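Glutamate ABC superfamily ATP binding cassette transporter, binding protein (Enterococcus faecium DO, PDB 5EYF) binds glutamate and probably hands it to a membrane-bound ABC transporter for uptake into the cell. Local coordinates at residues B[48-53]-B[218-222]; B[160-164]-B[185-189]. All blocks are in the same frame, centred on the assembly; numbering follows the deposited sequence.

How the contacts relate
Contact 1 and contact 2 sit on opposite sides of the chain's centre, their nearest atoms about 28 Å apart, and share no helix or strand. In the two-lobed fold of type II solute-binding proteins, each probably belongs to a different lobe. Contact 1 crosses two helices, 41-54 and 209-225, drawn from distant parts of the sequence; contact 2 packs the end of helix 156-164 against a turn and the start of strand 188-191. The first is partly buried, aliphatic, and edged by charged groups and water. The second is more buried and aromatic, with amides and a water at its margin. Both lie away from the glutamate pocket.

Contact 1. Residues B[48-53]-B[218-222]; sequences AITKKI and ALEEM
Lys52 and Ala218 mark the tightest approach of the two helices: their CA atoms are 5.3 Å apart, and the CB of Lys52 rests on the CB of Ala218 at 3.5 Å. The small methyl allows this closeness. From the next turn back, Ile49 sends its CG2 branch to the same methyl, with CG2 to Ala218 CB at 3.8 Å. Its other branch divides its contacts. CG1 meets the selenium of selenomethionine Met222 at 3.5 Å, the two side chains crossing at about a right angle, while CD1 continues to CD2 of Leu219. Beyond its selenium, Met222 bends at chi3 (55°), which brings CE to the CB of Ala48 at 3.5 Å. Segments 48-53 and 218-222, parts of helices 41-54 and 209-225, run at 105° to each other with axes 9.2 Å apart at closest approach, a steep crossing in which Ala48, Ile49, Lys52 and Ile53 meet little more than one turn of 218-222. As in other type II solute-binding proteins, this helix pair probably belongs to one lobe, joining an early helix to one from the C-terminal part of the chain; strand 16-21 lies behind Ile49 and Ile53, touching them through Trp19 and Ile17. Along the outer margin, Lys52 bends at chi2 so that its CE passes over CG of Met222 at 3.7 Å. Its ammonium makes a salt bridge to Asp225, whereas Glu221 OE1 stays 4.3 Å from Lys52 NZ, too far for a direct one. Separately, a water donates to Glu221 OE1 and, in a longer bond, to the backbone O of Lys52.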
loop_
_atom_site.group_PDB
_atom_site.type_symbol
_atom_site.label_atom_id
_atom_site.label_comp_id
_atom_site.label_asym_id
_atom_site.label_seq_id
_atom_site.Cartn_x
_atom_site.Cartn_y
_atom_site.Cartn_z
ATOM N N ALA B 48 -17.949 13.322 -2.902
ATOM C CA ALA B 48 -18.733 12.092 -2.914
ATOM C C ALA B 48 -19.073 11.633 -1.496
ATOM O O ALA B 48 -20.187 11.157 -1.237
ATOM C CB ALA B 48 -17.968 11.008 -3.672
ATOM N N ILE B 49 -18.132 11.771 -0.556
ATOM C CA ILE B 49 -18.406 11.377 0.817
ATOM C C ILE B 49 -19.486 12.257 1.402
ATOM O O ILE B 49 -20.398 11.775 2.085
ATOM C CB ILE B 49 -17.122 11.465 1.658
ATOM C CG1 ILE B 49 -16.174 10.351 1.233
ATOM C CG2 ILE B 49 -17.446 11.365 3.152
ATOM C CD1 ILE B 49 -14.795 10.488 1.864
ATOM N N THR B 50 -19.385 13.558 1.154
ATOM C CA THR B 50 -20.379 14.475 1.678
ATOM C C THR B 50 -21.778 14.121 1.191
ATOM O O THR B 50 -22.748 14.175 1.962
ATOM C CB THR B 50 -20.017 15.899 1.273
ATOM O OG1 THR B 50 -18.691 16.181 1.740
ATOM C CG2 THR B 50 -20.973 16.874 1.975
ATOM N N LYS B 51 -21.904 13.716 -0.072
ATOM C CA LYS B 51 -23.235 13.335 -0.551
ATOM C C LYS B 51 -23.729 12.038 0.097
ATOM O O LYS B 51 -24.942 11.876 0.320
ATOM C CB LYS B 51 -23.229 13.210 -2.078
ATOM C CG LYS B 51 -22.965 14.531 -2.819
ATOM C CD LYS B 51 -23.984 15.615 -2.453
ATOM C CE LYS B 51 -23.906 16.795 -3.435
ATOM N NZ LYS B 51 -24.694 18.000 -3.005
ATOM N N LYS B 52 -22.830 11.098 0.391
ATOM C CA LYS B 52 -23.247 9.901 1.121
ATOM C C LYS B 52 -23.706 10.248 2.535
ATOM O O LYS B 52 -24.702 9.701 3.024
ATOM C CB LYS B 52 -22.101 8.879 1.182
ATOM C CG LYS B 52 -21.664 8.289 -0.162
ATOM C CD LYS B 52 -22.806 7.624 -0.905
ATOM C CE LYS B 52 -22.262 6.764 -2.034
ATOM N NZ LYS B 52 -23.422 6.311 -2.876
ATOM N N ILE B 53 -22.979 11.131 3.226
ATOM C CA ILE B 53 -23.287 11.387 4.627
ATOM C C ILE B 53 -24.550 12.223 4.750
ATOM O O ILE B 53 -25.465 11.899 5.525
ATOM C CB ILE B 53 -22.091 12.068 5.324
ATOM C CG1 ILE B 53 -20.878 11.146 5.292
ATOM C CG2 ILE B 53 -22.457 12.521 6.770
ATOM C CD1 ILE B 53 -19.640 11.748 5.982
ATOM N N ALA B 218 -19.456 5.950 4.330
ATOM C CA ALA B 218 -19.534 6.577 3.014
ATOM C C ALA B 218 -18.548 5.935 2.043
ATOM O O ALA B 218 -18.915 5.581 0.915
ATOM C CB ALA B 218 -19.275 8.078 3.143
ATOM N N LEU B 219 -17.290 5.755 2.481
ATOM C CA LEU B 219 -16.296 5.093 1.638
ATOM C C LEU B 219 -16.729 3.681 1.289
ATOM O O LEU B 219 -16.610 3.263 0.134
ATOM C CB LEU B 219 -14.922 5.052 2.327
ATOM C CG LEU B 219 -14.185 6.392 2.380
ATOM C CD1 LEU B 219 -13.020 6.290 3.368
ATOM C CD2 LEU B 219 -13.712 6.750 0.978
ATOM N N GLU B 220 -17.218 2.926 2.279
ATOM C CA GLU B 220 -17.736 1.582 2.010
ATOM C C GLU B 220 -18.775 1.607 0.894
ATOM O O GLU B 220 -18.716 0.814 -0.048
ATOM C CB GLU B 220 -18.340 0.984 3.283
ATOM C CG GLU B 220 -18.790 -0.467 3.138
ATOM C CD GLU B 220 -19.284 -1.075 4.450
ATOM O OE1 GLU B 220 -19.448 -0.328 5.441
ATOM O OE2 GLU B 220 -19.507 -2.304 4.494
ATOM N N GLU B 221 -19.733 2.524 0.991
ATOM C CA GLU B 221 -20.796 2.610 -0.002
ATOM C C GLU B 221 -20.239 2.964 -1.378
ATOM O O GLU B 221 -20.713 2.444 -2.397
ATOM C CB GLU B 221 -21.815 3.649 0.455
ATOM C CG GLU B 221 -22.714 3.196 1.620
ATOM C CD GLU B 221 -23.685 4.287 2.076
ATOM O OE1 GLU B 221 -24.078 5.140 1.241
ATOM O OE2 GLU B 221 -24.053 4.291 3.278
HETATM N N MSE B 222 -19.209 3.816 -1.422
HETATM C CA MSE B 222 -18.635 4.256 -2.681
HETATM C C MSE B 222 -17.834 3.143 -3.353
HETATM O O MSE B 222 -17.799 3.029 -4.579
HETATM C CB MSE B 222 -17.728 5.468 -2.446
HETATM C CG MSE B 222 -18.522 6.740 -2.043
HETATM SE SE MSE B 222 -17.414 8.078 -1.183
HETATM C CE MSE B 222 -16.005 8.300 -2.531
HETATM O O HOH W 1 -24.893 4.547 -0.990
HETATM O O HOH W 2 -25.899 7.039 1.586
#

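Contact 2. Residues B[160-164]-B[185-189]; sequences FTALQ and NPEYE
Gln164 NE2 and Tyr188 OH share a water, to which NE2 donates at 3.1 Å and which lies near the plane of the tyrosine ring; because Gln164 was modelled in two conformers, the bridge is established for one of them. The same hydroxyl comes close to carbon as well, with Tyr188 OH 3.2 Å from Gln164 CA and 3.5 Å from Gln164 CG. Deeper in, Phe160 turns an edge toward the face of Tyr188. The ring centroids are 5.3 Å apart and the planes stand at 75°, a T-shaped stack in which CE1 of Phe160 sits above the tyrosine ring, displaced toward its rim. Phe160 gets there with its CG anti to the backbone N (chi1 -178°). CD2 of Leu163 adds an aliphatic contact to CD1 of Tyr188 at 3.8 Å, approaching obliquely. The CE2-CZ edge of Phe160 stands over the amide face of Asn185, with CE2 3.1 Å from Asn185 CG and about as close to OD1, a very tight approach; ring and amide planes are 60° apart. The amide's ND2 donates to the backbone O of Ile181, which limits its rotation. Asn185 opens a type I turn that closes with Tyr188 N on Asn185 O, 3.1 Å, and leads into strand 188-191. The helix end thus packs on the turn entering the sheet, with Leu110 of strand 103-112 touching Phe160, Leu163 and Tyr188 alike. No direct hydrogen bond joins the two segments, so the join rests on aromatic and aliphatic packing, with the phenylalanine edge pressed closely on the amide face and a water linking the polar margin.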
loop_
_atom_site.group_PDB
_atom_site.type_symbol
_atom_site.label_atom_id
_atom_site.label_comp_id
_atom_site.label_asym_id
_atom_site.label_seq_id
_atom_site.Cartn_x
_atom_site.Cartn_y
_atom_site.Cartn_z
ATOM N N PHE B 160 10.582 22.021 -7.030
ATOM C CA PHE B 160 10.761 21.684 -8.438
ATOM C C PHE B 160 11.605 22.719 -9.187
ATOM O O PHE B 160 12.424 22.348 -10.034
ATOM C CB PHE B 160 9.405 21.493 -9.111
ATOM C CG PHE B 160 9.518 21.100 -10.534
ATOM C CD1 PHE B 160 10.220 19.951 -10.874
ATOM C CD2 PHE B 160 8.961 21.875 -11.542
ATOM C CE1 PHE B 160 10.362 19.565 -12.175
ATOM C CE2 PHE B 160 9.094 21.484 -12.861
ATOM C CZ PHE B 160 9.797 20.331 -13.173
ATOM N N THR B 161 11.428 24.020 -8.912
ATOM C CA THR B 161 12.323 24.956 -9.586
ATOM C C THR B 161 13.764 24.772 -9.118
ATOM O O THR B 161 14.686 24.937 -9.918
ATOM C CB THR B 161 11.859 26.409 -9.414
ATOM O OG1 THR B 161 11.707 26.717 -8.028
ATOM C CG2 THR B 161 10.521 26.642 -10.140
ATOM N N ALA B 162 13.979 24.377 -7.856
ATOM C CA ALA B 162 15.332 24.082 -7.407
ATOM C C ALA B 162 15.902 22.895 -8.169
ATOM O O ALA B 162 17.083 22.897 -8.541
ATOM C CB ALA B 162 15.362 23.825 -5.904
ATOM N N LEU B 163 15.071 21.888 -8.445
ATOM C CA LEU B 163 15.527 20.771 -9.271
ATOM C C LEU B 163 15.874 21.258 -10.672
ATOM O O LEU B 163 16.923 20.897 -11.230
ATOM C CB LEU B 163 14.448 19.677 -9.330
ATOM C CG LEU B 163 14.860 18.447 -10.134
ATOM C CD1 LEU B 163 15.994 17.690 -9.439
ATOM C CD2 LEU B 163 13.658 17.503 -10.331
ATOM N N GLN B 164 15.015 22.115 -11.240
ATOM C CA GLN B 164 15.190 22.570 -12.616
ATOM C C GLN B 164 16.490 23.351 -12.783
ATOM O O GLN B 164 17.146 23.250 -13.825
ATOM C CB GLN B 164 13.993 23.431 -13.051
ATOM C CG GLN B 164 12.667 22.659 -13.347
ATOM C CD GLN B 164 11.566 23.613 -13.835
ATOM O OE1 GLN B 164 11.118 24.495 -13.095
ATOM N NE2 GLN B 164 11.155 23.460 -15.088
ATOM N N ASN B 185 6.222 18.512 -17.042
ATOM C CA ASN B 185 7.621 18.830 -17.330
ATOM C C ASN B 185 8.350 17.637 -17.932
ATOM O O ASN B 185 8.995 16.854 -17.224
ATOM C CB ASN B 185 8.323 19.330 -16.069
ATOM C CG ASN B 185 7.607 20.525 -15.447
ATOM O OD1 ASN B 185 7.938 21.681 -15.721
ATOM N ND2 ASN B 185 6.635 20.248 -14.594
ATOM N N PRO B 186 8.324 17.511 -19.261
ATOM C CA PRO B 186 8.815 16.284 -19.911
ATOM C C PRO B 186 10.327 16.064 -19.838
ATOM O O PRO B 186 10.779 14.969 -20.194
ATOM C CB PRO B 186 8.355 16.454 -21.365
ATOM C CG PRO B 186 8.134 17.922 -21.534
ATOM C CD PRO B 186 7.651 18.414 -20.209
ATOM N N GLU B 187 11.120 17.039 -19.400
ATOM C CA GLU B 187 12.550 16.804 -19.242
ATOM C C GLU B 187 12.877 15.968 -18.012
ATOM O O GLU B 187 14.056 15.652 -17.798
ATOM C CB GLU B 187 13.305 18.133 -19.150
ATOM C CG GLU B 187 13.459 18.881 -20.452
ATOM C CD GLU B 187 14.329 20.111 -20.285
ATOM O OE1 GLU B 187 13.871 21.219 -20.633
ATOM O OE2 GLU B 187 15.469 19.962 -19.785
ATOM N N TYR B 188 11.875 15.635 -17.198
ATOM C CA TYR B 188 12.060 14.988 -15.905
ATOM C C TYR B 188 11.248 13.704 -15.852
ATOM O O TYR B 188 10.203 13.594 -16.494
ATOM C CB TYR B 188 11.649 15.926 -14.772
ATOM C CG TYR B 188 12.493 17.162 -14.810
ATOM C CD1 TYR B 188 13.663 17.235 -14.074
ATOM C CD2 TYR B 188 12.158 18.236 -15.623
ATOM C CE1 TYR B 188 14.463 18.333 -14.125
ATOM C CE2 TYR B 188 12.959 19.331 -15.689
ATOM C CZ TYR B 188 14.114 19.371 -14.937
ATOM O OH TYR B 188 14.916 20.469 -14.995
ATOM N N GLU B 189 11.738 12.730 -15.083
ATOM C CA GLU B 189 11.045 11.451 -14.986
ATOM C C GLU B 189 11.199 10.887 -13.582
ATOM O O GLU B 189 12.167 11.187 -12.861
ATOM C CB GLU B 189 11.560 10.437 -16.030
ATOM C CG GLU B 189 13.013 10.008 -15.863
ATOM C CD GLU B 189 13.496 9.105 -16.999
ATOM O OE1 GLU B 189 12.649 8.665 -17.798
ATOM O OE2 GLU B 189 14.717 8.842 -17.105
HETATM O O HOH W 3 13.276 22.331 -17.025
#